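PDB 5H5Z: MHC class I antigen from Ctenopharyngodon idella, which probably presents short peptides to T cells, holding them in a groove between two helices above a beta-sheet, in complex with beta-2-microglobulin. Local coordinates for residues Q63-I66 against G67-Q70; D74-Q77 against I78-E81. All blocks are in the same frame, centred on the assembly; numbering follows the deposited sequence.

Contact 1: residues Q63-I66 against G67-Q70; sequences QVLI and GAHQ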
ATOM      1  N   GLN A  63     -19.667 -13.638   8.429  1.00 25.41           N
ATOM      2  CA  GLN A  63     -21.056 -13.202   8.540  1.00 28.07           C
ATOM      3  C   GLN A  63     -21.208 -11.682   8.453  1.00 25.72           C
ATOM      4  O   GLN A  63     -22.112 -11.191   7.781  1.00 26.84           O
ATOM      5  CB  GLN A  63     -21.706 -13.755   9.818  1.00 31.13           C
ATOM      6  CG  GLN A  63     -23.206 -13.958   9.696  1.00 37.38           C
ATOM      7  CD  GLN A  63     -23.599 -14.864   8.531  1.00 38.08           C
ATOM      8  OE1 GLN A  63     -24.674 -14.706   7.957  1.00 63.95           O
ATOM      9  NE2 GLN A  63     -22.729 -15.812   8.174  1.00 41.90           N
ATOM     10  N   VAL A  64     -20.322 -10.949   9.125  1.00 25.00           N
ATOM     11  CA  VAL A  64     -20.327  -9.484   9.090  1.00 26.36           C
ATOM     12  C   VAL A  64     -20.133  -8.988   7.650  1.00 26.57           C
ATOM     13  O   VAL A  64     -20.852  -8.091   7.174  1.00 26.43           O
ATOM     14  CB  VAL A  64     -19.240  -8.896  10.033  1.00 26.08           C
ATOM     15  CG1 VAL A  64     -19.052  -7.402   9.803  1.00 28.95           C
ATOM     16  CG2 VAL A  64     -19.593  -9.157  11.489  1.00 29.62           C
ATOM     17  N   LEU A  65     -19.188  -9.601   6.946  1.00 25.03           N
ATOM     18  CA  LEU A  65     -18.832  -9.148   5.595  1.00 22.85           C
ATOM     19  C   LEU A  65     -19.795  -9.590   4.493  1.00 24.48           C
ATOM     20  O   LEU A  65     -19.904  -8.910   3.471  1.00 24.42           O
ATOM     21  CB  LEU A  65     -17.380  -9.489   5.266  1.00 22.71           C
ATOM     22  CG  LEU A  65     -16.400  -8.766   6.205  1.00 22.20           C
ATOM     23  CD1 LEU A  65     -14.986  -9.327   6.103  1.00 21.32           C
ATOM     24  CD2 LEU A  65     -16.420  -7.253   5.993  1.00 22.71           C
ATOM     25  N   ILE A  66     -20.503 -10.705   4.702  1.00 24.90           N
ATOM     26  CA  ILE A  66     -21.611 -11.068   3.808  1.00 24.97           C
ATOM     27  C   ILE A  66     -22.664  -9.960   3.904  1.00 27.15           C
ATOM     28  O   ILE A  66     -23.187  -9.499   2.882  1.00 28.22           O
ATOM     29  CB  ILE A  66     -22.226 -12.450   4.138  1.00 27.40           C
ATOM     30  CG1 ILE A  66     -21.253 -13.582   3.790  1.00 25.62           C
ATOM     31  CG2 ILE A  66     -23.525 -12.659   3.370  1.00 29.98           C
ATOM     32  CD1 ILE A  66     -21.646 -14.929   4.378  1.00 27.32           C
ATOM     33  N   GLY A  67     -22.940  -9.520   5.131  1.00 30.34           N
ATOM     34  CA  GLY A  67     -23.822  -8.378   5.386  1.00 33.29           C
ATOM     35  C   GLY A  67     -23.335  -7.096   4.726  1.00 30.20           C
ATOM     36  O   GLY A  67     -24.123  -6.371   4.115  1.00 30.88           O
ATOM     37  N   ALA A  68     -22.035  -6.819   4.848  1.00 26.37           N
ATOM     38  CA  ALA A  68     -21.423  -5.642   4.211  1.00 27.63           C
ATOM     39  C   ALA A  68     -21.577  -5.652   2.689  1.00 26.20           C
ATOM     40  O   ALA A  68     -21.879  -4.620   2.087  1.00 27.94           O
ATOM     41  CB  ALA A  68     -19.958  -5.523   4.597  1.00 26.75           C
ATOM     42  N   HIS A  69     -21.366  -6.819   2.078  1.00 25.11           N
ATOM     43  CA  HIS A  69     -21.580  -7.017   0.643  1.00 25.21           C
ATOM     44  C   HIS A  69     -23.011  -6.673   0.220  1.00 28.00           C
ATOM     45  O   HIS A  69     -23.217  -5.927  -0.744  1.00 29.29           O
ATOM     46  CB  HIS A  69     -21.218  -8.455   0.252  1.00 28.10           C
ATOM     47  CG  HIS A  69     -21.764  -8.892  -1.073  1.00 31.04           C
ATOM     48  ND1 HIS A  69     -21.521  -8.210  -2.247  1.00 33.37           N
ATOM     49  CD2 HIS A  69     -22.529  -9.956  -1.411  1.00 35.28           C
ATOM     50  CE1 HIS A  69     -22.116  -8.832  -3.248  1.00 35.67           C
ATOM     51  NE2 HIS A  69     -22.736  -9.894  -2.767  1.00 36.71           N
ATOM     52  N   GLN A  70     -23.986  -7.212   0.951  1.00 29.05           N
ATOM     53  CA  GLN A  70     -25.403  -6.939   0.692  1.00 27.69           C
ATOM     54  C   GLN A  70     -25.682  -5.427   0.750  1.00 27.39           C
ATOM     55  O   GLN A  70     -26.284  -4.867  -0.170  1.00 31.13           O
ATOM     56  CB  GLN A  70     -26.301  -7.725   1.668  1.00 31.91           C
ATOM     57  CG  GLN A  70     -26.289  -9.243   1.453  1.00 32.55           C
ATOM     58  CD  GLN A  70     -27.179 -10.024   2.421  1.00 33.13           C
ATOM     59  OE1 GLN A  70     -27.727 -11.072   2.068  1.00 40.22           O
ATOM     60  NE2 GLN A  70     -27.322  -9.523   3.646  1.00 34.40           N
TER

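Contact 2: residues D74-Q77 against I78-E81; sequences DSIQ and IVME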
ATOM      1  N   ASP A  74     -26.692  -2.537  -2.297  1.00 34.20           N
ATOM      2  CA  ASP A  74     -27.859  -1.662  -2.178  1.00 36.37           C
ATOM      3  C   ASP A  74     -27.442  -0.196  -2.259  1.00 39.46           C
ATOM      4  O   ASP A  74     -28.107   0.618  -2.914  1.00 40.39           O
ATOM      5  CB  ASP A  74     -28.577  -1.920  -0.849  1.00 35.90           C
ATOM      6  CG  ASP A  74     -29.174  -3.324  -0.755  1.00 42.01           C
ATOM      7  OD1 ASP A  74     -29.187  -4.062  -1.765  1.00 40.77           O
ATOM      8  OD2 ASP A  74     -29.639  -3.689   0.345  1.00 47.84           O
ATOM      9  N   SER A  75     -26.332   0.121  -1.593  1.00 34.12           N
ATOM     10  CA  SER A  75     -25.815   1.482  -1.512  1.00 33.18           C
ATOM     11  C   SER A  75     -25.371   2.025  -2.868  1.00 30.29           C
ATOM     12  O   SER A  75     -25.774   3.122  -3.252  1.00 33.30           O
ATOM     13  CB  SER A  75     -24.661   1.565  -0.508  1.00 29.87           C
ATOM     14  OG  SER A  75     -25.135   1.394   0.818  1.00 29.03           O
ATOM     15  N   ILE A  76     -24.560   1.256  -3.594  1.00 30.65           N
ATOM     16  CA  ILE A  76     -24.053   1.700  -4.898  1.00 32.41           C
ATOM     17  C   ILE A  76     -25.193   1.916  -5.903  1.00 35.28           C
ATOM     18  O   ILE A  76     -25.132   2.829  -6.724  1.00 37.74           O
ATOM     19  CB  ILE A  76     -22.933   0.781  -5.458  1.00 33.64           C
ATOM     20  CG1 ILE A  76     -22.152   1.495  -6.572  1.00 33.57           C
ATOM     21  CG2 ILE A  76     -23.486  -0.565  -5.919  1.00 34.26           C
ATOM     22  CD1 ILE A  76     -20.821   0.854  -6.910  1.00 33.20           C
ATOM     23  N   GLN A  77     -26.240   1.096  -5.813  1.00 34.91           N
ATOM     24  CA  GLN A  77     -27.422   1.259  -6.661  1.00 37.92           C
ATOM     25  C   GLN A  77     -28.054   2.634  -6.455  1.00 37.37           C
ATOM     26  O   GLN A  77     -28.401   3.316  -7.417  1.00 39.88           O
ATOM     27  CB  GLN A  77     -28.444   0.152  -6.383  1.00 46.94           C
ATOM     28  CG  GLN A  77     -29.369  -0.151  -7.554  1.00 59.60           C
ATOM     29  CD  GLN A  77     -28.648  -0.790  -8.730  1.00 73.71           C
ATOM     30  OE1 GLN A  77     -27.519  -1.280  -8.599  1.00 77.65           O
ATOM     31  NE2 GLN A  77     -29.303  -0.793  -9.890  1.00 94.09           N
ATOM     32  N   ILE A  78     -28.169   3.031  -5.191  1.00 38.68           N
ATOM     33  CA  ILE A  78     -28.767   4.305  -4.789  1.00 42.42           C
ATOM     34  C   ILE A  78     -27.970   5.523  -5.286  1.00 42.84           C
ATOM     35  O   ILE A  78     -28.539   6.434  -5.891  1.00 40.93           O
ATOM     36  CB  ILE A  78     -28.981   4.346  -3.252  1.00 46.38           C
ATOM     37  CG1 ILE A  78     -30.144   3.426  -2.860  1.00 45.95           C
ATOM     38  CG2 ILE A  78     -29.226   5.767  -2.753  1.00 43.35           C
ATOM     39  CD1 ILE A  78     -30.258   3.150  -1.375  1.00 44.86           C
ATOM     40  N   VAL A  79     -26.662   5.528  -5.043  1.00 34.94           N
ATOM     41  CA  VAL A  79     -25.813   6.670  -5.407  1.00 33.59           C
ATOM     42  C   VAL A  79     -25.704   6.870  -6.930  1.00 33.85           C
ATOM     43  O   VAL A  79     -25.758   8.008  -7.408  1.00 37.52           O
ATOM     44  CB  VAL A  79     -24.433   6.625  -4.685  1.00 35.15           C
ATOM     45  CG1 VAL A  79     -23.695   5.324  -4.959  1.00 39.09           C
ATOM     46  CG2 VAL A  79     -23.572   7.836  -5.024  1.00 31.41           C
ATOM     47  N   MET A  80     -25.592   5.771  -7.684  1.00 36.06           N
ATOM     48  CA  MET A  80     -25.535   5.825  -9.159  1.00 35.84           C
ATOM     49  C   MET A  80     -26.749   6.542  -9.742  1.00 43.02           C
ATOM     50  O   MET A  80     -26.622   7.384 -10.646  1.00 44.08           O
ATOM     51  CB  MET A  80     -25.427   4.417  -9.773  1.00 38.75           C
ATOM     52  CG  MET A  80     -24.157   3.648  -9.432  1.00 39.79           C
ATOM     53  SD  MET A  80     -23.944   2.106 -10.355  1.00 45.23           S
ATOM     54  CE  MET A  80     -25.276   1.093  -9.711  1.00 54.79           C
ATOM     55  N   GLU A  81     -27.923   6.204  -9.214  1.00 40.74           N
ATOM     56  CA  GLU A  81     -29.182   6.811  -9.628  1.00 47.64           C
ATOM     57  C   GLU A  81     -29.202   8.311  -9.340  1.00 43.95           C
ATOM     58  O   GLU A  81     -29.737   9.090 -10.126  1.00 44.75           O
ATOM     59  CB  GLU A  81     -30.362   6.115  -8.942  1.00 51.15           C
ATOM     60  CG  GLU A  81     -30.658   4.724  -9.493  1.00 61.96           C
ATOM     61  CD  GLU A  81     -31.451   3.850  -8.531  1.00 72.87           C
ATOM     62  OE1 GLU A  81     -31.646   4.244  -7.359  1.00 78.18           O
ATOM     63  OE2 GLU A  81     -31.877   2.753  -8.951  1.00 76.98           O
TER

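Contact 1: residues Q63-I66 against G67-Q70
G67, A68, H69 and Q70 each give their backbone N-H to the carbonyl four residues back, on Q63, V64, L65 and I66, so the eight residues form two unbroken turns of alpha-helix. The bonds from A68 N to V64 O and from H69 N to L65 O are both 2.9 Å long. G67 N to Q63 O, at 3.2 Å, is the longest of the four. Side chains add little along this stretch. The CD2 branch of L65 comes 4.2 Å from the CB of A68, one turn on, a light apolar touch on the buried side of the helix. On the outer side, Q70 has its CG beside its own backbone N (chi1 -68°), which lays that methylene 3.4 Å from I66 O, while its chain runs on extended. H69 CB also sits 3.4 Å from I66 O, so this carbonyl oxygen accepts the N-H of Q70 with H69 CB and Q70 CG lying close by. The stretch belongs to helix 55-82 of the alpha-1 domain, one wall of the MHC class I groove: V64 and A68 pack on the bound peptide, L65 and A68 meet Y9 of strand 3-13, and L65 also rests on A23 of strand 21-27 and F35 of strand 30-36, with H69 reaching F21 and nearby loops.

Contact 2: residues D74-Q77 against I78-E81
M80 starts with CG beside its backbone N and bends at its last torsion (chi3 -67°), which brings its methyl CE back over the preceding turn to Q77. Q77 meets it with CG beside its own carbonyl carbon and a bend at chi2 of 68°, and its OE1 stops 3.4 Å from M80 CE, a van der Waals approach of an amide oxygen to a thioether methyl. Both lie on helix 55-82 of the alpha-1 domain, part of the MHC class I peptide-binding platform. Here the helical bonding is uneven: V79 N to S75 O and M80 N to I76 O are both 3.1 Å, but the bonds from I78 N to D74 O and from E81 N to Q77 O are weak. On the buried side, I76 CG1 lies 4.1 Å from M80 CG and also meets V79 CG1. M80 CG in turn approaches I76 O tightly, at 3.0 Å. S75 and I76 rest on W92 of strand 90-100, while V79 and M80 reach Y114 of strand 106-114. The hydroxyl of S75 is hydrogen-bonded to V71 O and to the backbone of the bound peptide, with apolar side-chain packing from the peptide on D74, S75, I78 and V79. At the exposed edge, E81, extended beyond CG, runs back toward the preceding turn with its carboxylate plane 83° from the amide plane of Q77, and its CD lies 3.3 Å from Q77 O, a contact and not a hydrogen bond.

How the contacts relate
Contacts 1 and 2 occupy the same helix, 55-82, in series, with centres about 17 Å apart. Each is half buried: one side faces the sheet and the bound peptide, the other looks outward. Contact 1 lies over strands 3-13, 21-27 and 30-36 and is nearly all backbone bonding, with a glycine without a side chain and an alanine with only a methyl. Contact 2 shares strand 3-13 but otherwise sits over strands 90-100 and 106-114, and there long side chains, an isoleucine, a methionine and a glutamine, do much of the touching. Toward the peptide, contact 1 offers packing, whereas contact 2 combines packing with a polar bond.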